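Local coordinates for protein 3-ketosteroid-delta4-5alpha-dehydrogenase (Rhodococcus jostii, PDB 4AT2) that oxidises 3-ketosteroids with a bound FAD, probably introducing the delta-4 double bond into 5-alpha-reduced substrates during steroid catabolism, at residues R224-L228 with R291-A296; H273-L277 with M306-E310; N327-Y333 with M346-Q351. All coordinates share one frame; numbering follows the deposited sequence.

Interaction 1. Residues R224-L228 with R291-A296; sequences RVQTL and RSILMA. With FAD (flavin-adenine dinucleotide), chain D.
R291 holds the carbonyl oxygen of Q226 with two nitrogens of one edge, NE and NH2. Q226 and T227 both face V240 of strand 236-243, a classic beta bulge in the FAD-binding domain, and the gripped carbonyl belongs to the first of the two. The NE to Q226 O bond measures 2.8 Å, lies in the carbonyl plane on a lone pair and bends to 151° at the hydrogen. NH2 reaches Q226 O at 3.0 Å from above that plane, while the oxygen itself stays close to the guanidinium plane. The two donors thus fix the rotation of the guanidinium group. One residue earlier, the same strand reads the adenine of FAD as a backbone pair: V225 N donates to FAD N1A at 2.9 Å in a fairly straight bond, and FAD N6A donates to V225 O at 3.2 Å. Recognition of adenine by strand backbone is in keeping with the Rossmann-type FAD-binding domain. A water carries the contact further, accepting from L228 N and donating to M295 O. One turn on from the arginine, M295 of helix 291-297 reaches toward the strand; the short axes of the two run nearly parallel, 13° apart. Its chain is extended through chi2 and bends at chi3 (43°), turning the methyl toward the leucine. The side chains of V225 and M295 cross at about a right angle, CE 3.8 Å from V225 CG1, and M295 CE ends 3.5 Å from L228 CG.

Interaction 2. Residues H273-L277 with M306-E310; sequences HAPRL and MDATE. With ASD (4-androstene-3-17-dione), chain B.
The imidazole of H273 carries the methyl of M306 over one face: CE stands 3.8 Å from the ring centroid and 20° off the normal, which meets the criteria for a CH-pi contact, although it is displaced toward the rim. SD is above the same ring but at 5.1 Å from the centroid, so the methyl does the touching. The two side chains run side by side in the same direction, and bends at chi2 (-66°) and chi3 (-73°) of M306 fold its end back over the ring. The other flat group, the guanidinium of R276, has D307 O near its plane at the edge, with NH2 4.1 Å away; the D307 carboxylate lies well out of that plane, so only an attraction of charges is plausible there. Water 2 makes the polar link, accepting from R276 NE and donating to D307 O, each at 2.8 Å, and also bonding T309 OG1. F349 of helix 340-350 adds a cation-pi partner to R276.

The contact joins the 3-10 segment that follows helix 267-273 to the start of strand 309-313, an edge strand of a three-stranded antiparallel sheet. D307 CA approaches H273 O at 3.2 Å as a CA-H...O contact. Further along, L277 and T309 meet tip to tip, CD1 to CG2 at 3.6 Å, and A274 CB packs against the same threonine methyl. The next residue, E310, belongs to the steroid pocket, and its OE2 comes within 3.7 Å of C1 of androstenedione.

Interaction 3. Residues N327-Y333 with M346-Q351; sequences NGRGQRY and MTLFHQ
N327 to G330 form a type I beta turn that faces the end of helix 340-350, where Q351 is the first residue to leave helical geometry, and the CA atoms of N327 and Q351 lie 6.1 Å apart. The amide of N327 works on both of its ends. Its ND2 donates to Q351 OE1 at 2.9 Å and 163°, the acceptor near the plane of the asparagine amide while the donor sits above the plane of the glutamine carbonyl. The other hydrogen of ND2 goes to Q331 OE1, and OD1 takes the backbone N of R329 and of Q331 from opposite faces, the first of these closing an Asx turn. With chi1 at 65°, CG sits between the backbone N and the carbonyl carbon, folding the amide back over its own turn.

Q351 also spreads over Y333: CG stands 3.6 Å from the ring centroid, nearly along the normal, a CH-pi contact, and its amide stacks at 29° to the ring plane. At the far end of that ring, Y333 OH donates to T347 OG1 (2.7 Å), which in turn is bonded to I343 O, so the hydroxyl is tied into the helix backbone. One water bridges two backbones, G328 N to Q351 O; a second joins the R329 side chain, through NH2, to H350 O.

Replacing N327 with an alanine would probably leave Q351 OE1 without its amide donor and the backbone N-H groups of R329 and Q331 without their side-chain acceptor, freeing the turn to shift.

The chemistry implies a junction of loop and helix end in which uncharged amides and a hydroxyl supply the direct bonds across the contact, and the charged R329 enters through water.

The three contacts are spread through the molecule, with interactions 1 and 3 farthest apart, about 39 Å between centres; interaction 2 lies about 20 Å from the first and 19 Å from the third. Interactions 1 and 2 cross along the sequence, since 273-277 falls before 291-296 and 306-310 after it, whereas interaction 3 follows both. Interaction 1 sits at the adenine end of FAD, and interaction 2 leads to the steroid pocket through E310. Interactions 2 and 3 touch directly, T309 OG1 coming 3.5 Å from F349 CZ, and both contacts reach the second subunit. Helix 340-350 thus lies against strand 309-313 at one place and meets the 327-330 turn at its end.

Interaction 1. Residues R224-L228 with R291-A296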
loop_
_atom_site.group_PDB
_atom_site.type_symbol
_atom_site.label_atom_id
_atom_site.label_comp_id
_atom_site.label_asym_id
_atom_site.label_seq_id
_atom_site.Cartn_x
_atom_site.Cartn_y
_atom_site.Cartn_z
ATOM N N ARG A 224 -3.246 -14.325 27.285
ATOM C CA ARG A 224 -2.681 -13.366 26.356
ATOM C C ARG A 224 -1.316 -13.852 25.879
ATOM O O ARG A 224 -0.317 -13.680 26.560
ATOM C CB ARG A 224 -2.572 -11.978 26.983
ATOM C CG ARG A 224 -2.189 -10.912 25.955
ATOM C CD ARG A 224 -2.066 -9.534 26.575
ATOM N NE ARG A 224 -0.938 -9.459 27.502
ATOM C CZ ARG A 224 -0.668 -8.409 28.273
ATOM N NH1 ARG A 224 -1.445 -7.328 28.233
ATOM N NH2 ARG A 224 0.381 -8.437 29.084
ATOM N N VAL A 225 -1.275 -14.464 24.702
ATOM C CA VAL A 225 -0.014 -14.981 24.188
ATOM C C VAL A 225 0.911 -13.808 23.885
ATOM O O VAL A 225 0.469 -12.809 23.327
ATOM C CB VAL A 225 -0.234 -15.875 22.942
ATOM C CG1 VAL A 225 1.091 -16.384 22.387
ATOM C CG2 VAL A 225 -1.137 -17.045 23.286
ATOM N N GLN A 226 2.186 -13.944 24.260
ATOM C CA GLN A 226 3.152 -12.848 24.192
ATOM C C GLN A 226 4.330 -13.108 23.261
ATOM O O GLN A 226 4.763 -12.205 22.545
ATOM C CB GLN A 226 3.711 -12.549 25.586
ATOM C CG GLN A 226 2.714 -11.932 26.555
ATOM C CD GLN A 226 3.208 -12.004 27.984
ATOM O OE1 GLN A 226 2.989 -11.091 28.781
ATOM N NE2 GLN A 226 3.887 -13.088 28.315
ATOM N N THR A 227 4.894 -14.318 23.312
ATOM C CA THR A 227 6.134 -14.638 22.582
ATOM C C THR A 227 6.186 -16.123 22.220
ATOM O O THR A 227 5.598 -16.946 22.924
ATOM C CB THR A 227 7.408 -14.319 23.415
ATOM O OG1 THR A 227 7.764 -15.446 24.220
ATOM C CG2 THR A 227 7.224 -13.118 24.335
ATOM N N LEU A 228 6.932 -16.463 21.173
ATOM C CA LEU A 228 7.132 -17.853 20.793
ATOM C C LEU A 228 8.352 -18.405 21.511
ATOM O O LEU A 228 9.292 -17.664 21.798
ATOM C CB LEU A 228 7.330 -17.959 19.283
ATOM C CG LEU A 228 6.111 -17.469 18.475
ATOM C CD1 LEU A 228 6.447 -17.247 17.008
ATOM C CD2 LEU A 228 4.946 -18.442 18.593
ATOM N N ARG A 291 -0.043 -8.625 17.588
ATOM C CA ARG A 291 0.996 -9.320 18.357
ATOM C C ARG A 291 1.536 -10.579 17.674
ATOM O O ARG A 291 2.767 -10.784 17.670
ATOM C CB ARG A 291 0.520 -9.642 19.782
ATOM C CG ARG A 291 1.602 -10.217 20.705
ATOM C CD ARG A 291 2.498 -9.136 21.287
ATOM N NE ARG A 291 3.531 -9.677 22.182
ATOM C CZ ARG A 291 4.292 -8.936 22.986
ATOM N NH1 ARG A 291 4.136 -7.611 23.025
ATOM N NH2 ARG A 291 5.219 -9.508 23.750
ATOM N N SER A 292 0.647 -11.404 17.105
ATOM C CA SER A 292 1.103 -12.637 16.453
ATOM C C SER A 292 1.914 -12.373 15.190
ATOM O O SER A 292 2.819 -13.143 14.885
ATOM C CB SER A 292 -0.042 -13.600 16.161
ATOM O OG SER A 292 -0.986 -13.030 15.291
ATOM N N ILE A 293 1.598 -11.299 14.473
ATOM C CA ILE A 293 2.407 -10.903 13.323
ATOM C C ILE A 293 3.812 -10.562 13.807
ATOM O O ILE A 293 4.799 -11.049 13.256
ATOM C CB ILE A 293 1.774 -9.719 12.539
ATOM C CG1 ILE A 293 0.467 -10.175 11.876
ATOM C CG2 ILE A 293 2.766 -9.219 11.494
ATOM C CD1 ILE A 293 -0.442 -9.065 11.371
ATOM N N LEU A 294 3.901 -9.744 14.850
ATOM C CA LEU A 294 5.198 -9.320 15.383
ATOM C C LEU A 294 6.010 -10.483 15.954
ATOM O O LEU A 294 7.225 -10.555 15.740
ATOM C CB LEU A 294 5.011 -8.211 16.428
ATOM C CG LEU A 294 4.320 -6.912 15.962
ATOM C CD1 LEU A 294 4.120 -5.969 17.143
ATOM C CD2 LEU A 294 5.073 -6.218 14.820
ATOM N N MET A 295 5.331 -11.386 16.662
ATOM C CA MET A 295 5.971 -12.554 17.268
ATOM C C MET A 295 6.644 -13.407 16.205
ATOM O O MET A 295 7.738 -13.942 16.424
ATOM C CB MET A 295 4.927 -13.418 17.976
ATOM C CG MET A 295 4.465 -12.843 19.296
ATOM S SD MET A 295 3.028 -13.724 19.950
ATOM C CE MET A 295 3.499 -15.381 19.625
ATOM N N ALA A 296 5.966 -13.536 15.069
ATOM C CA ALA A 296 6.468 -14.357 13.975
ATOM C C ALA A 296 7.583 -13.618 13.222
ATOM O O ALA A 296 8.603 -14.225 12.885
ATOM C CB ALA A 296 5.332 -14.763 13.044
HETATM P PA FAD D . -11.147 -13.493 15.382
HETATM O O1A FAD D . -12.397 -14.160 14.959
HETATM O O2A FAD D . -11.219 -12.126 15.919
HETATM O O5B FAD D . -10.431 -14.433 16.462
HETATM C C5B FAD D . -9.162 -14.078 17.021
HETATM C C4B FAD D . -9.153 -14.476 18.506
HETATM O O4B FAD D . -7.799 -14.244 18.952
HETATM C C3B FAD D . -10.056 -13.533 19.311
HETATM O O3B FAD D . -10.969 -14.320 20.116
HETATM C C2B FAD D . -9.074 -12.724 20.167
HETATM O O2B FAD D . -9.660 -12.405 21.457
HETATM C C1B FAD D . -7.902 -13.694 20.303
HETATM N N9A FAD D . -6.609 -13.039 20.599
HETATM C C8A FAD D . -6.161 -11.841 20.202
HETATM N N7A FAD D . -4.938 -11.669 20.697
HETATM C C5A FAD D . -4.607 -12.771 21.398
HETATM C C6A FAD D . -3.512 -13.146 22.106
HETATM N N6A FAD D . -2.471 -12.317 22.176
HETATM N N1A FAD D . -3.447 -14.332 22.734
HETATM C C2A FAD D . -4.512 -15.217 22.663
HETATM N N3A FAD D . -5.633 -14.823 21.939
HETATM C C4A FAD D . -5.649 -13.609 21.328
HETATM N N1 FAD D . -15.760 -10.976 7.341
HETATM C C2 FAD D . -16.381 -11.903 6.523
HETATM O O2 FAD D . -15.694 -12.648 5.837
HETATM N N3 FAD D . -17.780 -11.987 6.486
HETATM C C4 FAD D . -18.558 -11.110 7.244
HETATM O O4 FAD D . -19.787 -11.203 7.174
HETATM C C4X FAD D . -17.929 -10.168 8.066
HETATM N N5 FAD D . -18.653 -9.286 8.799
HETATM C C5X FAD D . -18.030 -8.250 9.393
HETATM C C6 FAD D . -18.775 -7.196 9.932
HETATM C C7 FAD D . -18.142 -6.124 10.566
HETATM C C7M FAD D . -18.943 -5.091 11.092
HETATM C C8 FAD D . -16.734 -6.095 10.653
HETATM C C8M FAD D . -16.030 -5.049 11.285
HETATM C C9 FAD D . -15.994 -7.155 10.124
HETATM C C9A FAD D . -16.634 -8.221 9.473
HETATM N N10 FAD D . -15.920 -9.235 8.927
HETATM C C10 FAD D . -16.535 -10.105 8.114
HETATM C "C1'" FAD D . -14.490 -9.476 9.250
HETATM C "C2'" FAD D . -14.364 -10.708 10.159
HETATM O "O2'" FAD D . -15.248 -10.489 11.260
HETATM C "C3'" FAD D . -12.924 -10.873 10.673
HETATM O "O3'" FAD D . -11.952 -10.471 9.692
HETATM C "C4'" FAD D . -12.684 -12.337 11.074
HETATM O "O4'" FAD D . -13.671 -12.702 12.050
HETATM C "C5'" FAD D . -11.287 -12.512 11.673
HETATM O "O5'" FAD D . -11.084 -13.910 11.953
HETATM P P FAD D . -9.852 -14.376 12.883
HETATM O O1P FAD D . -8.578 -13.933 12.306
HETATM O O2P FAD D . -10.067 -15.825 13.213
HETATM O O3P FAD D . -10.036 -13.410 14.182
HETATM O O HOH W 1 8.266 -14.466 19.285
#

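Interaction 2. Residues H273-L277 with M306-E310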
loop_
_atom_site.group_PDB
_atom_site.type_symbol
_atom_site.label_atom_id
_atom_site.label_comp_id
_atom_site.label_asym_id
_atom_site.label_seq_id
_atom_site.Cartn_x
_atom_site.Cartn_y
_atom_site.Cartn_z
ATOM N N HIS A 273 2.025 0.799 8.051
ATOM C CA HIS A 273 1.643 -0.172 7.019
ATOM C C HIS A 273 0.388 0.139 6.260
ATOM O O HIS A 273 0.292 -0.181 5.064
ATOM C CB HIS A 273 1.464 -1.562 7.625
ATOM C CG HIS A 273 2.716 -2.148 8.235
ATOM N ND1 HIS A 273 3.858 -2.332 7.534
ATOM C CD2 HIS A 273 2.946 -2.671 9.506
ATOM C CE1 HIS A 273 4.779 -2.909 8.324
ATOM N NE2 HIS A 273 4.220 -3.117 9.535
ATOM N N ALA A 274 -0.607 0.696 6.946
ATOM C CA ALA A 274 -1.917 0.921 6.343
ATOM C C ALA A 274 -2.461 2.306 6.722
ATOM O O ALA A 274 -3.549 2.426 7.285
ATOM C CB ALA A 274 -2.882 -0.197 6.752
ATOM N N PRO A 275 -1.691 3.369 6.417
ATOM C CA PRO A 275 -2.028 4.695 6.943
ATOM C C PRO A 275 -3.349 5.287 6.423
ATOM O O PRO A 275 -3.837 6.266 6.993
ATOM C CB PRO A 275 -0.824 5.558 6.528
ATOM C CG PRO A 275 -0.240 4.858 5.362
ATOM C CD PRO A 275 -0.448 3.395 5.618
ATOM N N ARG A 276 -3.916 4.706 5.367
ATOM C CA ARG A 276 -5.242 5.154 4.901
ATOM C C ARG A 276 -6.342 4.898 5.947
ATOM O O ARG A 276 -7.440 5.463 5.849
ATOM C CB ARG A 276 -5.592 4.554 3.527
ATOM C CG ARG A 276 -4.702 5.092 2.402
ATOM C CD ARG A 276 -5.092 4.594 1.016
ATOM N NE ARG A 276 -4.822 3.170 0.821
ATOM C CZ ARG A 276 -4.714 2.578 -0.370
ATOM N NH1 ARG A 276 -4.844 3.284 -1.496
ATOM N NH2 ARG A 276 -4.478 1.275 -0.439
ATOM N N LEU A 277 -6.042 4.076 6.963
ATOM C CA LEU A 277 -6.999 3.801 8.047
ATOM C C LEU A 277 -6.830 4.675 9.287
ATOM O O LEU A 277 -7.621 4.574 10.220
ATOM C CB LEU A 277 -6.952 2.323 8.474
ATOM C CG LEU A 277 -7.573 1.329 7.489
ATOM C CD1 LEU A 277 -7.590 -0.051 8.133
ATOM C CD2 LEU A 277 -8.970 1.737 7.026
ATOM N N MET A 306 0.682 -5.626 3.331
ATOM C CA MET A 306 0.424 -4.970 4.612
ATOM C C MET A 306 -0.411 -3.699 4.493
ATOM O O MET A 306 -0.970 -3.224 5.483
ATOM C CB MET A 306 1.724 -4.721 5.380
ATOM C CG MET A 306 2.376 -6.021 5.844
ATOM S SD MET A 306 1.410 -6.900 7.082
ATOM C CE MET A 306 1.664 -5.883 8.535
ATOM N N ASP A 307 -0.500 -3.178 3.270
ATOM C CA ASP A 307 -1.303 -1.996 2.987
ATOM C C ASP A 307 -2.767 -2.313 2.668
ATOM O O ASP A 307 -3.563 -1.391 2.550
ATOM C CB ASP A 307 -0.702 -1.260 1.797
ATOM C CG ASP A 307 -0.665 -2.124 0.553
ATOM O OD1 ASP A 307 -0.104 -3.243 0.590
ATOM O OD2 ASP A 307 -1.189 -1.689 -0.476
ATOM N N ALA A 308 -3.118 -3.593 2.515
ATOM C CA ALA A 308 -4.467 -3.963 2.049
ATOM C C ALA A 308 -5.509 -3.727 3.136
ATOM O O ALA A 308 -5.316 -4.111 4.289
ATOM C CB ALA A 308 -4.501 -5.412 1.578
ATOM N N THR A 309 -6.602 -3.059 2.772
ATOM C CA THR A 309 -7.651 -2.735 3.745
ATOM C C THR A 309 -9.050 -2.892 3.171
ATOM O O THR A 309 -9.352 -2.356 2.098
ATOM C CB THR A 309 -7.541 -1.281 4.257
ATOM O OG1 THR A 309 -7.627 -0.385 3.146
ATOM C CG2 THR A 309 -6.213 -1.047 4.954
ATOM N N GLU A 310 -9.898 -3.605 3.910
ATOM C CA GLU A 310 -11.333 -3.568 3.673
ATOM C C GLU A 310 -11.809 -2.151 3.994
ATOM O O GLU A 310 -11.293 -1.523 4.931
ATOM C CB GLU A 310 -12.044 -4.580 4.576
ATOM C CG GLU A 310 -13.568 -4.603 4.423
ATOM C CD GLU A 310 -14.337 -3.574 5.262
ATOM O OE1 GLU A 310 -13.782 -2.951 6.195
ATOM O OE2 GLU A 310 -15.546 -3.381 4.995
HETATM C C1 ASD B . -17.648 -5.880 6.711
HETATM C C10 ASD B . -19.046 -5.576 6.143
HETATM C C11 ASD B . -19.096 -3.274 7.320
HETATM C C12 ASD B . -19.837 -2.246 8.210
HETATM C C13 ASD B . -21.306 -2.150 7.808
HETATM C C14 ASD B . -21.923 -3.546 7.868
HETATM C C15 ASD B . -23.442 -3.323 7.900
HETATM C C16 ASD B . -23.608 -2.106 8.825
HETATM C C17 ASD B . -22.233 -1.459 8.762
HETATM C C18 ASD B . -21.475 -1.404 6.480
HETATM C C19 ASD B . -18.914 -4.931 4.761
HETATM C C2 ASD B . -16.849 -6.931 5.909
HETATM C C3 ASD B . -17.704 -8.113 5.506
HETATM C C4 ASD B . -19.174 -8.046 5.708
HETATM C C5 ASD B . -19.811 -6.876 5.949
HETATM C C6 ASD B . -21.334 -6.892 5.961
HETATM C C7 ASD B . -21.919 -5.937 7.001
HETATM C C8 ASD B . -21.313 -4.541 6.865
HETATM C C9 ASD B . -19.790 -4.644 7.134
HETATM O O1 ASD B . -17.187 -9.130 5.045
HETATM O O2 ASD B . -21.914 -0.464 9.402
HETATM O O HOH W 2 -5.208 0.798 2.252
#

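Interaction 3. Residues N327-Y333 with M346-Q351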
loop_
_atom_site.group_PDB
_atom_site.type_symbol
_atom_site.label_atom_id
_atom_site.label_comp_id
_atom_site.label_asym_id
_atom_site.label_seq_id
_atom_site.Cartn_x
_atom_site.Cartn_y
_atom_site.Cartn_z
ATOM N N ASN A 327 -17.822 12.771 -6.922
ATOM C CA ASN A 327 -16.711 13.139 -6.057
ATOM C C ASN A 327 -16.730 14.639 -5.712
ATOM O O ASN A 327 -17.718 15.334 -5.979
ATOM C CB ASN A 327 -15.394 12.685 -6.708
ATOM C CG ASN A 327 -15.102 13.399 -8.014
ATOM O OD1 ASN A 327 -15.706 14.427 -8.341
ATOM N ND2 ASN A 327 -14.145 12.862 -8.769
ATOM N N GLY A 328 -15.648 15.137 -5.116
ATOM C CA GLY A 328 -15.571 16.540 -4.723
ATOM C C GLY A 328 -15.535 17.514 -5.889
ATOM O O GLY A 328 -15.737 18.722 -5.700
ATOM N N ARG A 329 -15.285 16.994 -7.093
ATOM C CA ARG A 329 -15.332 17.795 -8.321
ATOM C C ARG A 329 -16.665 17.622 -9.067
ATOM O O ARG A 329 -16.811 18.070 -10.206
ATOM C CB ARG A 329 -14.162 17.425 -9.252
ATOM C CG ARG A 329 -12.776 17.645 -8.642
ATOM C CD ARG A 329 -11.660 17.359 -9.647
ATOM N NE ARG A 329 -11.558 15.948 -9.990
ATOM C CZ ARG A 329 -10.871 15.043 -9.304
ATOM N NH1 ARG A 329 -10.184 15.390 -8.218
ATOM N NH2 ARG A 329 -10.854 13.788 -9.726
ATOM N N GLY A 330 -17.641 16.980 -8.425
ATOM C CA GLY A 330 -18.957 16.773 -9.048
ATOM C C GLY A 330 -18.982 15.740 -10.167
ATOM O O GLY A 330 -19.899 15.732 -10.992
ATOM N N GLN A 331 -17.995 14.842 -10.173
ATOM C CA GLN A 331 -17.834 13.840 -11.241
ATOM C C GLN A 331 -18.218 12.444 -10.767
ATOM O O GLN A 331 -17.867 12.052 -9.657
ATOM C CB GLN A 331 -16.362 13.768 -11.678
ATOM C CG GLN A 331 -15.808 15.066 -12.241
ATOM C CD GLN A 331 -14.288 15.084 -12.271
ATOM O OE1 GLN A 331 -13.631 14.334 -11.553
ATOM N NE2 GLN A 331 -13.724 15.944 -13.093
ATOM N N ARG A 332 -18.889 11.669 -11.621
ATOM C CA ARG A 332 -19.108 10.250 -11.311
ATOM C C ARG A 332 -17.800 9.461 -11.384
ATOM O O ARG A 332 -16.905 9.804 -12.169
ATOM C CB ARG A 332 -20.157 9.640 -12.244
ATOM C CG ARG A 332 -21.561 10.118 -11.952
ATOM C CD ARG A 332 -22.580 9.399 -12.824
ATOM N NE ARG A 332 -22.733 7.970 -12.490
ATOM C CZ ARG A 332 -22.658 6.969 -13.372
ATOM N NH1 ARG A 332 -22.351 7.205 -14.647
ATOM N NH2 ARG A 332 -22.847 5.710 -12.972
ATOM N N TYR A 333 -17.694 8.398 -10.589
ATOM C CA TYR A 333 -16.434 7.624 -10.532
ATOM C C TYR A 333 -16.600 6.122 -10.306
ATOM O O TYR A 333 -15.629 5.374 -10.434
ATOM C CB TYR A 333 -15.513 8.204 -9.439
ATOM C CG TYR A 333 -16.117 8.120 -8.048
ATOM C CD1 TYR A 333 -16.954 9.141 -7.575
ATOM C CD2 TYR A 333 -15.839 7.038 -7.199
ATOM C CE1 TYR A 333 -17.521 9.081 -6.313
ATOM C CE2 TYR A 333 -16.402 6.968 -5.920
ATOM C CZ TYR A 333 -17.231 7.997 -5.485
ATOM O OH TYR A 333 -17.818 7.957 -4.240
ATOM N N MET A 346 -13.143 2.740 -3.514
ATOM C CA MET A 346 -12.927 3.738 -4.563
ATOM C C MET A 346 -12.985 5.150 -3.979
ATOM O O MET A 346 -12.205 6.034 -4.359
ATOM C CB MET A 346 -13.948 3.593 -5.694
ATOM C CG MET A 346 -13.962 2.254 -6.407
ATOM S SD MET A 346 -12.395 1.764 -7.166
ATOM C CE MET A 346 -11.704 0.660 -5.928
ATOM N N THR A 347 -13.913 5.352 -3.054
ATOM C CA THR A 347 -14.112 6.664 -2.441
ATOM C C THR A 347 -12.902 7.076 -1.601
ATOM O O THR A 347 -12.344 8.152 -1.799
ATOM C CB THR A 347 -15.411 6.701 -1.611
ATOM O OG1 THR A 347 -16.515 6.361 -2.467
ATOM C CG2 THR A 347 -15.642 8.106 -1.018
ATOM N N LEU A 348 -12.500 6.209 -0.676
ATOM C CA LEU A 348 -11.375 6.510 0.202
ATOM C C LEU A 348 -10.061 6.553 -0.556
ATOM O O LEU A 348 -9.277 7.482 -0.378
ATOM C CB LEU A 348 -11.273 5.474 1.326
ATOM C CG LEU A 348 -10.082 5.638 2.281
ATOM C CD1 LEU A 348 -10.195 6.955 3.045
ATOM C CD2 LEU A 348 -10.068 4.466 3.244
ATOM N N PHE A 349 -9.827 5.555 -1.408
ATOM C CA PHE A 349 -8.525 5.436 -2.066
ATOM C C PHE A 349 -8.342 6.500 -3.142
ATOM O O PHE A 349 -7.263 7.109 -3.246
ATOM C CB PHE A 349 -8.333 4.064 -2.742
ATOM C CG PHE A 349 -8.303 2.871 -1.806
ATOM C CD1 PHE A 349 -8.260 3.006 -0.415
ATOM C CD2 PHE A 349 -8.279 1.592 -2.356
ATOM C CE1 PHE A 349 -8.224 1.875 0.397
ATOM C CE2 PHE A 349 -8.251 0.458 -1.548
ATOM C CZ PHE A 349 -8.220 0.603 -0.169
ATOM N N HIS A 350 -9.370 6.704 -3.969
ATOM C CA HIS A 350 -9.174 7.437 -5.225
ATOM C C HIS A 350 -9.854 8.767 -5.333
ATOM O O HIS A 350 -9.542 9.534 -6.257
ATOM C CB HIS A 350 -9.555 6.558 -6.417
ATOM C CG HIS A 350 -8.931 5.194 -6.370
ATOM N ND1 HIS A 350 -7.607 5.013 -6.167
ATOM C CD2 HIS A 350 -9.484 3.922 -6.503
ATOM C CE1 HIS A 350 -7.332 3.699 -6.161
ATOM N NE2 HIS A 350 -8.476 3.032 -6.372
ATOM N N GLN A 351 -10.782 9.047 -4.410
ATOM C CA GLN A 351 -11.540 10.306 -4.442
ATOM C C GLN A 351 -11.336 11.165 -3.195
ATOM O O GLN A 351 -12.192 12.016 -2.856
ATOM C CB GLN A 351 -13.045 10.065 -4.691
ATOM C CG GLN A 351 -13.378 9.149 -5.873
ATOM C CD GLN A 351 -12.783 9.589 -7.206
ATOM O OE1 GLN A 351 -12.651 10.784 -7.490
ATOM N NE2 GLN A 351 -12.421 8.613 -8.036
HETATM O O HOH W 3 -13.035 14.052 -4.507
HETATM O O HOH W 4 -9.763 11.283 -8.440
#